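Local coordinates for hydroxyethylphosphonate dioxygenase (Streptomyces albus, PDB 6B9R), which probably uses an iron centre and oxygen to cleave 2-hydroxyethylphosphonate, yielding hydroxymethylphosphonate, at residues Ala315-Tyr320 against Arg329-Ala334; Ser344-Val349 against Pro411-Met416. All blocks are in the same frame, centred on the assembly; numbering follows the deposited sequence.

Contact 1 (Ala315-Tyr320 against Arg329-Ala334); sequences ASRWSY and RFTQLA
With chi1 at 69°, the indole of Trp-318 sits between its own backbone N and carbonyl carbon and leans across strand 329-332, over Phe-330, whose CG stands beside its backbone N (chi1 -61°). The indole thereby lies over Phe-330 CB, which sits 3.9 Å from the centroid of the six-membered ring and close to its normal, a CH-pi contact. The two rings are set obliquely, planes 55° apart, with Phe-330 CD2 3.7 Å from Trp-318 NE1, and Phe-330 CE2 lies 3.3 Å from Tyr-320 CB. Gln-332 CB meets the indole edge at CZ3. The antiparallel backbones are tied by Phe-330 N to Trp-318 O (2.7 Å), the return bond from Trp-318 N to Phe-330 O, and Gln-332 N to Ser-316 O. On the other face, Arg-317 CG touches Thr-331 OG1 at 3.5 Å, and one water joins Arg-317 NE to that hydroxyl. The two guanidinium groups stay apart, Arg-317 NE 4.2 Å from Arg-329 NH1; Arg-317 is held by the carbonyls of Gly-312 and Arg-313, Arg-329 by Asp-348. The hairpin forms the edge of its sheet within the chain, with strand 328-332 next to strand 343-349, while Leu-250 O and Arg-259 of the second subunit engage the indole by a hydrogen bond and a cation-pi contact.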
ATOM      1  N   ALA A 315      16.146   4.756 -27.727  1.00 20.27           N
ATOM      2  CA  ALA A 315      16.184   4.504 -26.294  1.00 19.96           C
ATOM      3  C   ALA A 315      17.563   4.809 -25.709  1.00 20.55           C
ATOM      4  O   ALA A 315      18.590   4.622 -26.362  1.00 19.89           O
ATOM      5  CB  ALA A 315      15.807   3.046 -26.018  1.00 20.56           C
ATOM      6  N   SER A 316      17.578   5.291 -24.462  1.00 19.57           N
ATOM      7  CA  SER A 316      18.837   5.599 -23.783  1.00 19.40           C
ATOM      8  C   SER A 316      19.667   4.337 -23.589  1.00 19.31           C
ATOM      9  O   SER A 316      19.139   3.276 -23.244  1.00 19.24           O
ATOM     10  CB  SER A 316      18.576   6.240 -22.414  1.00 24.22           C
ATOM     11  OG  SER A 316      18.091   7.567 -22.521  1.00 26.07           O
ATOM     12  N   ARG A 317      20.983   4.454 -23.790  1.00 15.93           N
ATOM     13  CA  ARG A 317      21.890   3.319 -23.659  1.00 15.44           C
ATOM     14  C   ARG A 317      23.087   3.716 -22.816  1.00 14.97           C
ATOM     15  O   ARG A 317      23.605   4.829 -22.955  1.00 17.75           O
ATOM     16  CB  ARG A 317      22.375   2.827 -25.023  1.00 19.19           C
ATOM     17  CG  ARG A 317      21.321   2.091 -25.825  1.00 21.07           C
ATOM     18  CD  ARG A 317      21.782   1.940 -27.271  1.00 24.15           C
ATOM     19  NE  ARG A 317      20.841   1.126 -28.024  1.00 33.58           N
ATOM     20  CZ  ARG A 317      19.800   1.620 -28.687  1.00 31.68           C
ATOM     21  NH1 ARG A 317      19.581   2.921 -28.685  1.00 26.26           N
ATOM     22  NH2 ARG A 317      18.981   0.814 -29.350  1.00 42.89           N
ATOM     23  N   TRP A 318      23.522   2.815 -21.935  1.00 17.80           N
ATOM     24  CA  TRP A 318      24.713   3.076 -21.140  1.00 19.19           C
ATOM     25  C   TRP A 318      25.286   1.753 -20.658  1.00 14.75           C
ATOM     26  O   TRP A 318      24.648   0.702 -20.748  1.00 18.78           O
ATOM     27  CB  TRP A 318      24.425   4.021 -19.964  1.00 18.49           C
ATOM     28  CG  TRP A 318      23.565   3.455 -18.862  1.00 16.32           C
ATOM     29  CD1 TRP A 318      23.987   3.054 -17.627  1.00 18.03           C
ATOM     30  CD2 TRP A 318      22.141   3.259 -18.884  1.00 14.20           C
ATOM     31  NE1 TRP A 318      22.917   2.614 -16.885  1.00 21.06           N
ATOM     32  CE2 TRP A 318      21.775   2.721 -17.635  1.00 17.20           C
ATOM     33  CE3 TRP A 318      21.147   3.461 -19.850  1.00 17.76           C
ATOM     34  CZ2 TRP A 318      20.452   2.398 -17.312  1.00 17.63           C
ATOM     35  CZ3 TRP A 318      19.837   3.142 -19.539  1.00 22.28           C
ATOM     36  CH2 TRP A 318      19.497   2.612 -18.267  1.00 18.42           C
ATOM     37  N   SER A 319      26.515   1.824 -20.165  1.00 18.84           N
ATOM     38  CA  SER A 319      27.297   0.656 -19.792  1.00 17.17           C
ATOM     39  C   SER A 319      27.475   0.602 -18.284  1.00 21.78           C
ATOM     40  O   SER A 319      27.484   1.629 -17.601  1.00 19.21           O
ATOM     41  CB  SER A 319      28.668   0.674 -20.462  1.00 19.56           C
ATOM     42  OG  SER A 319      28.541   0.362 -21.822  1.00 22.83           O
ATOM     43  N   TYR A 320      27.635  -0.613 -17.774  1.00 15.44           N
ATOM     44  CA  TYR A 320      27.782  -0.816 -16.337  1.00 17.54           C
ATOM     45  C   TYR A 320      28.946  -1.766 -16.091  1.00 19.34           C
ATOM     46  O   TYR A 320      29.005  -2.838 -16.710  1.00 22.40           O
ATOM     47  CB  TYR A 320      26.490  -1.379 -15.717  1.00 22.20           C
ATOM     48  CG  TYR A 320      26.577  -1.483 -14.214  1.00 19.59           C
ATOM     49  CD1 TYR A 320      27.160  -2.587 -13.611  1.00 22.44           C
ATOM     50  CD2 TYR A 320      26.113  -0.460 -13.403  1.00 29.24           C
ATOM     51  CE1 TYR A 320      27.269  -2.677 -12.228  1.00 24.76           C
ATOM     52  CE2 TYR A 320      26.211  -0.539 -12.018  1.00 32.83           C
ATOM     53  CZ  TYR A 320      26.790  -1.646 -11.440  1.00 34.52           C
ATOM     54  OH  TYR A 320      26.888  -1.720 -10.069  1.00 40.88           O
ATOM     55  N   ARG A 329      25.558  -3.818 -20.947  1.00 14.76           N
ATOM     56  CA  ARG A 329      25.088  -2.627 -21.645  1.00 14.72           C
ATOM     57  C   ARG A 329      23.577  -2.600 -21.496  1.00 17.59           C
ATOM     58  O   ARG A 329      22.898  -3.566 -21.862  1.00 20.99           O
ATOM     59  CB  ARG A 329      25.510  -2.629 -23.118  1.00 18.60           C
ATOM     60  CG  ARG A 329      25.493  -1.234 -23.760  1.00 19.37           C
ATOM     61  CD  ARG A 329      24.090  -0.836 -24.198  1.00 22.60           C
ATOM     62  NE  ARG A 329      23.568  -1.773 -25.191  1.00 26.82           N
ATOM     63  CZ  ARG A 329      23.766  -1.690 -26.505  1.00 29.35           C
ATOM     64  NH1 ARG A 329      24.479  -0.692 -27.037  1.00 17.03           N
ATOM     65  NH2 ARG A 329      23.237  -2.612 -27.298  1.00 25.04           N
ATOM     66  N   PHE A 330      23.059  -1.523 -20.921  1.00 16.05           N
ATOM     67  CA  PHE A 330      21.631  -1.410 -20.668  1.00 14.01           C
ATOM     68  C   PHE A 330      20.974  -0.527 -21.716  1.00 17.23           C
ATOM     69  O   PHE A 330      21.566   0.459 -22.162  1.00 17.95           O
ATOM     70  CB  PHE A 330      21.349  -0.818 -19.290  1.00 14.99           C
ATOM     71  CG  PHE A 330      21.884  -1.619 -18.137  1.00 20.55           C
ATOM     72  CD1 PHE A 330      21.505  -2.940 -17.937  1.00 25.02           C
ATOM     73  CD2 PHE A 330      22.722  -1.024 -17.209  1.00 19.65           C
ATOM     74  CE1 PHE A 330      21.986  -3.660 -16.837  1.00 21.68           C
ATOM     75  CE2 PHE A 330      23.199  -1.739 -16.115  1.00 20.40           C
ATOM     76  CZ  PHE A 330      22.833  -3.059 -15.938  1.00 20.62           C
ATOM     77  N   THR A 331      19.735  -0.873 -22.075  1.00 15.02           N
ATOM     78  CA  THR A 331      18.872  -0.044 -22.902  1.00 16.30           C
ATOM     79  C   THR A 331      17.581   0.194 -22.129  1.00 21.49           C
ATOM     80  O   THR A 331      16.962  -0.762 -21.645  1.00 17.22           O
ATOM     81  CB  THR A 331      18.572  -0.711 -24.249  1.00 16.31           C
ATOM     82  OG1 THR A 331      19.798  -0.961 -24.955  1.00 18.79           O
ATOM     83  CG2 THR A 331      17.697   0.194 -25.114  1.00 17.36           C
ATOM     84  N   GLN A 332      17.187   1.460 -21.999  1.00 17.35           N
ATOM     85  CA  GLN A 332      15.996   1.817 -21.229  1.00 18.40           C
ATOM     86  C   GLN A 332      14.747   1.620 -22.082  1.00 15.86           C
ATOM     87  O   GLN A 332      14.636   2.192 -23.174  1.00 22.66           O
ATOM     88  CB  GLN A 332      16.096   3.263 -20.740  1.00 23.09           C
ATOM     89  CG  GLN A 332      14.818   3.814 -20.079  1.00 26.51           C
ATOM     90  CD  GLN A 332      14.868   5.331 -19.868  1.00 35.95           C
ATOM     91  OE1 GLN A 332      15.888   5.879 -19.445  1.00 33.54           O
ATOM     92  NE2 GLN A 332      13.764   6.013 -20.180  1.00 33.01           N
ATOM     93  N   LEU A 333      13.814   0.801 -21.595  1.00 14.31           N
ATOM     94  CA  LEU A 333      12.598   0.510 -22.327  1.00 13.58           C
ATOM     95  C   LEU A 333      11.449   1.334 -21.743  1.00 14.78           C
ATOM     96  O   LEU A 333      11.648   2.203 -20.887  1.00 16.59           O
ATOM     97  CB  LEU A 333      12.333  -1.003 -22.316  1.00 15.39           C
ATOM     98  CG  LEU A 333      13.570  -1.836 -22.689  1.00 14.28           C
ATOM     99  CD1 LEU A 333      13.292  -3.337 -22.532  1.00 16.24           C
ATOM    100  CD2 LEU A 333      14.026  -1.494 -24.114  1.00 15.78           C
ATOM    101  N   ALA A 334      10.234   1.076 -22.217  1.00 15.98           N
ATOM    102  CA  ALA A 334       9.118   1.968 -21.921  1.00 16.19           C
ATOM    103  C   ALA A 334       8.763   1.941 -20.440  1.00 17.27           C
ATOM    104  O   ALA A 334       8.757   0.884 -19.805  1.00 15.69           O
ATOM    105  CB  ALA A 334       7.896   1.566 -22.751  1.00 13.72           C
TER
HETATM  106  O   HOH W   1      15.087   5.334 -23.211  1.00 28.62           O
HETATM  107  O   HOH W   2      19.809  -1.635 -27.537  1.00 28.95           O

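Contact 2 (Ser344-Val349 against Pro411-Met416); sequences SLAVDV and PTELLM
Leu-345, Val-347 and Val-349 pair with Met-416, Leu-414 and Thr-412 through six backbone hydrogen bonds, two a pair, between antiparallel strands whose directions differ by 152°; Val-349 N to Thr-412 O is the shortest at 2.7 Å. On the face of these residues, Leu-414 CD1 lies against Val-347 CB at 3.7 Å, the two side chains running alongside each other. Val-347 CG2 also reaches Met-416 CB, and Met-416 SD packs 4.0 Å from Leu-345 CD1. On the face carrying Ala-346, Asp-348 and Glu-413, the Glu-413 chain extends with CG anti to the backbone N (chi1 -167°), placing Asp-348 OD1 3.5 Å from Glu-413 CG and Glu-413 OE2 3.5 Å from Ala-346 CB. The carboxylates stay apart, Asp-348 OD1 4.2 Å from Glu-413 OE2; Asp-348 OD2 is engaged by Arg-329 in a salt bridge, which probably eases their repulsion. Shortening Glu-413 to an alanine removes CG and the carboxylate and would probably leave Ala-346 CB and Asp-348 OD1 with less packing against them. Strands 343-349 and 412-419, far apart in sequence, are neighbours inside an antiparallel sheet, with Leu-414 and Met-416 packed on strands 364-369 and 403-407, consistent with the cupin beta-barrel fold of this dioxygenase family.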
ATOM      1  N   SER A 344      12.314  -0.905 -16.814  1.00 13.59           N
ATOM      2  CA  SER A 344      12.358  -1.904 -17.866  1.00 16.75           C
ATOM      3  C   SER A 344      13.657  -1.734 -18.644  1.00 19.00           C
ATOM      4  O   SER A 344      14.007  -0.614 -19.047  1.00 15.61           O
ATOM      5  CB  SER A 344      11.134  -1.769 -18.774  1.00 19.02           C
ATOM      6  OG  SER A 344      11.057  -0.453 -19.291  1.00 17.75           O
ATOM      7  N   LEU A 345      14.376  -2.838 -18.844  1.00 14.24           N
ATOM      8  CA  LEU A 345      15.688  -2.795 -19.472  1.00 14.11           C
ATOM      9  C   LEU A 345      15.903  -3.963 -20.418  1.00 14.99           C
ATOM     10  O   LEU A 345      15.522  -5.098 -20.124  1.00 16.52           O
ATOM     11  CB  LEU A 345      16.812  -2.822 -18.431  1.00 18.27           C
ATOM     12  CG  LEU A 345      16.846  -1.646 -17.455  1.00 20.28           C
ATOM     13  CD1 LEU A 345      17.785  -1.961 -16.284  1.00 20.71           C
ATOM     14  CD2 LEU A 345      17.281  -0.388 -18.171  1.00 20.99           C
ATOM     15  N   ALA A 346      16.547  -3.676 -21.551  1.00 13.60           N
ATOM     16  CA  ALA A 346      17.236  -4.706 -22.309  1.00 18.16           C
ATOM     17  C   ALA A 346      18.672  -4.734 -21.803  1.00 21.96           C
ATOM     18  O   ALA A 346      19.311  -3.685 -21.682  1.00 22.22           O
ATOM     19  CB  ALA A 346      17.190  -4.420 -23.817  1.00 17.16           C
ATOM     20  N   VAL A 347      19.166  -5.923 -21.477  1.00 18.15           N
ATOM     21  CA  VAL A 347      20.474  -6.080 -20.854  1.00 14.11           C
ATOM     22  C   VAL A 347      21.338  -6.927 -21.769  1.00 17.64           C
ATOM     23  O   VAL A 347      21.059  -8.117 -21.964  1.00 18.65           O
ATOM     24  CB  VAL A 347      20.372  -6.732 -19.467  1.00 15.28           C
ATOM     25  CG1 VAL A 347      21.765  -6.824 -18.829  1.00 17.11           C
ATOM     26  CG2 VAL A 347      19.383  -5.969 -18.583  1.00 15.80           C
ATOM     27  N   ASP A 348      22.398  -6.332 -22.314  1.00 16.26           N
ATOM     28  CA  ASP A 348      23.426  -7.101 -23.000  1.00 16.17           C
ATOM     29  C   ASP A 348      24.450  -7.517 -21.962  1.00 18.98           C
ATOM     30  O   ASP A 348      25.095  -6.659 -21.345  1.00 18.85           O
ATOM     31  CB  ASP A 348      24.087  -6.295 -24.116  1.00 20.05           C
ATOM     32  CG  ASP A 348      23.152  -6.042 -25.270  1.00 31.09           C
ATOM     33  OD1 ASP A 348      22.434  -6.982 -25.658  1.00 28.95           O
ATOM     34  OD2 ASP A 348      23.123  -4.905 -25.778  1.00 39.57           O
ATOM     35  N   VAL A 349      24.572  -8.821 -21.744  1.00 19.81           N
ATOM     36  CA  VAL A 349      25.523  -9.351 -20.777  1.00 16.86           C
ATOM     37  C   VAL A 349      26.824  -9.586 -21.526  1.00 19.49           C
ATOM     38  O   VAL A 349      26.896 -10.447 -22.406  1.00 19.54           O
ATOM     39  CB  VAL A 349      25.012 -10.636 -20.122  1.00 15.56           C
ATOM     40  CG1 VAL A 349      26.048 -11.161 -19.120  1.00 17.58           C
ATOM     41  CG2 VAL A 349      23.679 -10.365 -19.418  1.00 15.16           C
ATOM     42  N   PRO A 411      28.602 -12.592 -25.536  1.00 27.06           N
ATOM     43  CA  PRO A 411      27.566 -11.602 -25.233  1.00 24.50           C
ATOM     44  C   PRO A 411      26.181 -12.102 -25.625  1.00 29.32           C
ATOM     45  O   PRO A 411      25.990 -12.713 -26.679  1.00 29.11           O
ATOM     46  CB  PRO A 411      27.993 -10.383 -26.056  1.00 29.85           C
ATOM     47  CG  PRO A 411      29.478 -10.497 -26.129  1.00 35.05           C
ATOM     48  CD  PRO A 411      29.761 -11.984 -26.218  1.00 34.29           C
ATOM     49  N   THR A 412      25.217 -11.863 -24.742  1.00 25.81           N
ATOM     50  CA  THR A 412      23.853 -12.322 -24.945  1.00 24.80           C
ATOM     51  C   THR A 412      22.922 -11.348 -24.244  1.00 25.20           C
ATOM     52  O   THR A 412      23.333 -10.604 -23.349  1.00 29.02           O
ATOM     53  CB  THR A 412      23.661 -13.750 -24.423  1.00 27.34           C
ATOM     54  OG1 THR A 412      22.360 -14.230 -24.779  1.00 28.51           O
ATOM     55  CG2 THR A 412      23.807 -13.780 -22.937  1.00 23.33           C
ATOM     56  N   GLU A 413      21.665 -11.345 -24.672  1.00 21.36           N
ATOM     57  CA  GLU A 413      20.704 -10.344 -24.233  1.00 20.95           C
ATOM     58  C   GLU A 413      19.637 -10.970 -23.348  1.00 20.69           C
ATOM     59  O   GLU A 413      19.182 -12.089 -23.603  1.00 24.54           O
ATOM     60  CB  GLU A 413      20.036  -9.672 -25.433  1.00 20.85           C
ATOM     61  CG  GLU A 413      19.262  -8.406 -25.074  1.00 23.25           C
ATOM     62  CD  GLU A 413      18.536  -7.813 -26.276  1.00 31.23           C
ATOM     63  OE1 GLU A 413      18.148  -8.595 -27.174  1.00 30.00           O
ATOM     64  OE2 GLU A 413      18.358  -6.576 -26.326  1.00 23.47           O
ATOM     65  N   LEU A 414      19.216 -10.241 -22.323  1.00 20.86           N
ATOM     66  CA  LEU A 414      18.032 -10.632 -21.581  1.00 22.73           C
ATOM     67  C   LEU A 414      17.132  -9.425 -21.374  1.00 23.21           C
ATOM     68  O   LEU A 414      17.559  -8.272 -21.475  1.00 19.70           O
ATOM     69  CB  LEU A 414      18.381 -11.295 -20.234  1.00 25.83           C
ATOM     70  CG  LEU A 414      19.118 -10.626 -19.081  1.00 30.78           C
ATOM     71  CD1 LEU A 414      18.253  -9.583 -18.362  1.00 30.20           C
ATOM     72  CD2 LEU A 414      19.535 -11.717 -18.108  1.00 31.95           C
ATOM     73  N   LEU A 415      15.871  -9.712 -21.077  1.00 19.45           N
ATOM     74  CA  LEU A 415      14.879  -8.694 -20.774  1.00 19.08           C
ATOM     75  C   LEU A 415      14.705  -8.645 -19.262  1.00 19.76           C
ATOM     76  O   LEU A 415      14.593  -9.694 -18.621  1.00 18.98           O
ATOM     77  CB  LEU A 415      13.554  -9.029 -21.463  1.00 18.90           C
ATOM     78  CG  LEU A 415      12.347  -8.109 -21.251  1.00 18.53           C
ATOM     79  CD1 LEU A 415      12.645  -6.701 -21.726  1.00 19.08           C
ATOM     80  CD2 LEU A 415      11.144  -8.703 -21.989  1.00 18.44           C
ATOM     81  N   MET A 416      14.693  -7.435 -18.694  1.00 18.95           N
ATOM     82  CA  MET A 416      14.555  -7.250 -17.250  1.00 18.83           C
ATOM     83  C   MET A 416      13.414  -6.282 -16.970  1.00 18.29           C
ATOM     84  O   MET A 416      13.392  -5.162 -17.498  1.00 20.60           O
ATOM     85  CB  MET A 416      15.865  -6.732 -16.626  1.00 20.81           C
ATOM     86  CG  MET A 416      15.764  -6.251 -15.169  1.00 19.01           C
ATOM     87  SD  MET A 416      17.316  -5.497 -14.586  1.00 22.56           S
ATOM     88  CE  MET A 416      18.295  -6.933 -14.181  1.00 25.80           C
TER

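In the fold
Contacts 1 and 2 lie in one antiparallel sheet, their centres about 9 Å apart, and are joined by strands 328-332 and 343-349, which follow each other in the chain and pair directly. Besides the backbone pairing, two polar side-chain links bridge them: Arg-329 NH2 to Asp-348 OD2 (salt bridge, 2.8 Å) and a probable hydrogen bond between Ala-334 O and Ser-344 OG (2.7 Å). Leu-333 CD1 also packs against the backbone of 345-346. Leu-250 of the second subunit packs on both, against Phe-330 in contact 1 and Leu-345 and Met-416 in contact 2. Neither contact supplies iron or substrate ligands; the side chain of Leu-415 is about 13 Å from a bound 2-hydroxyethylphosphonate.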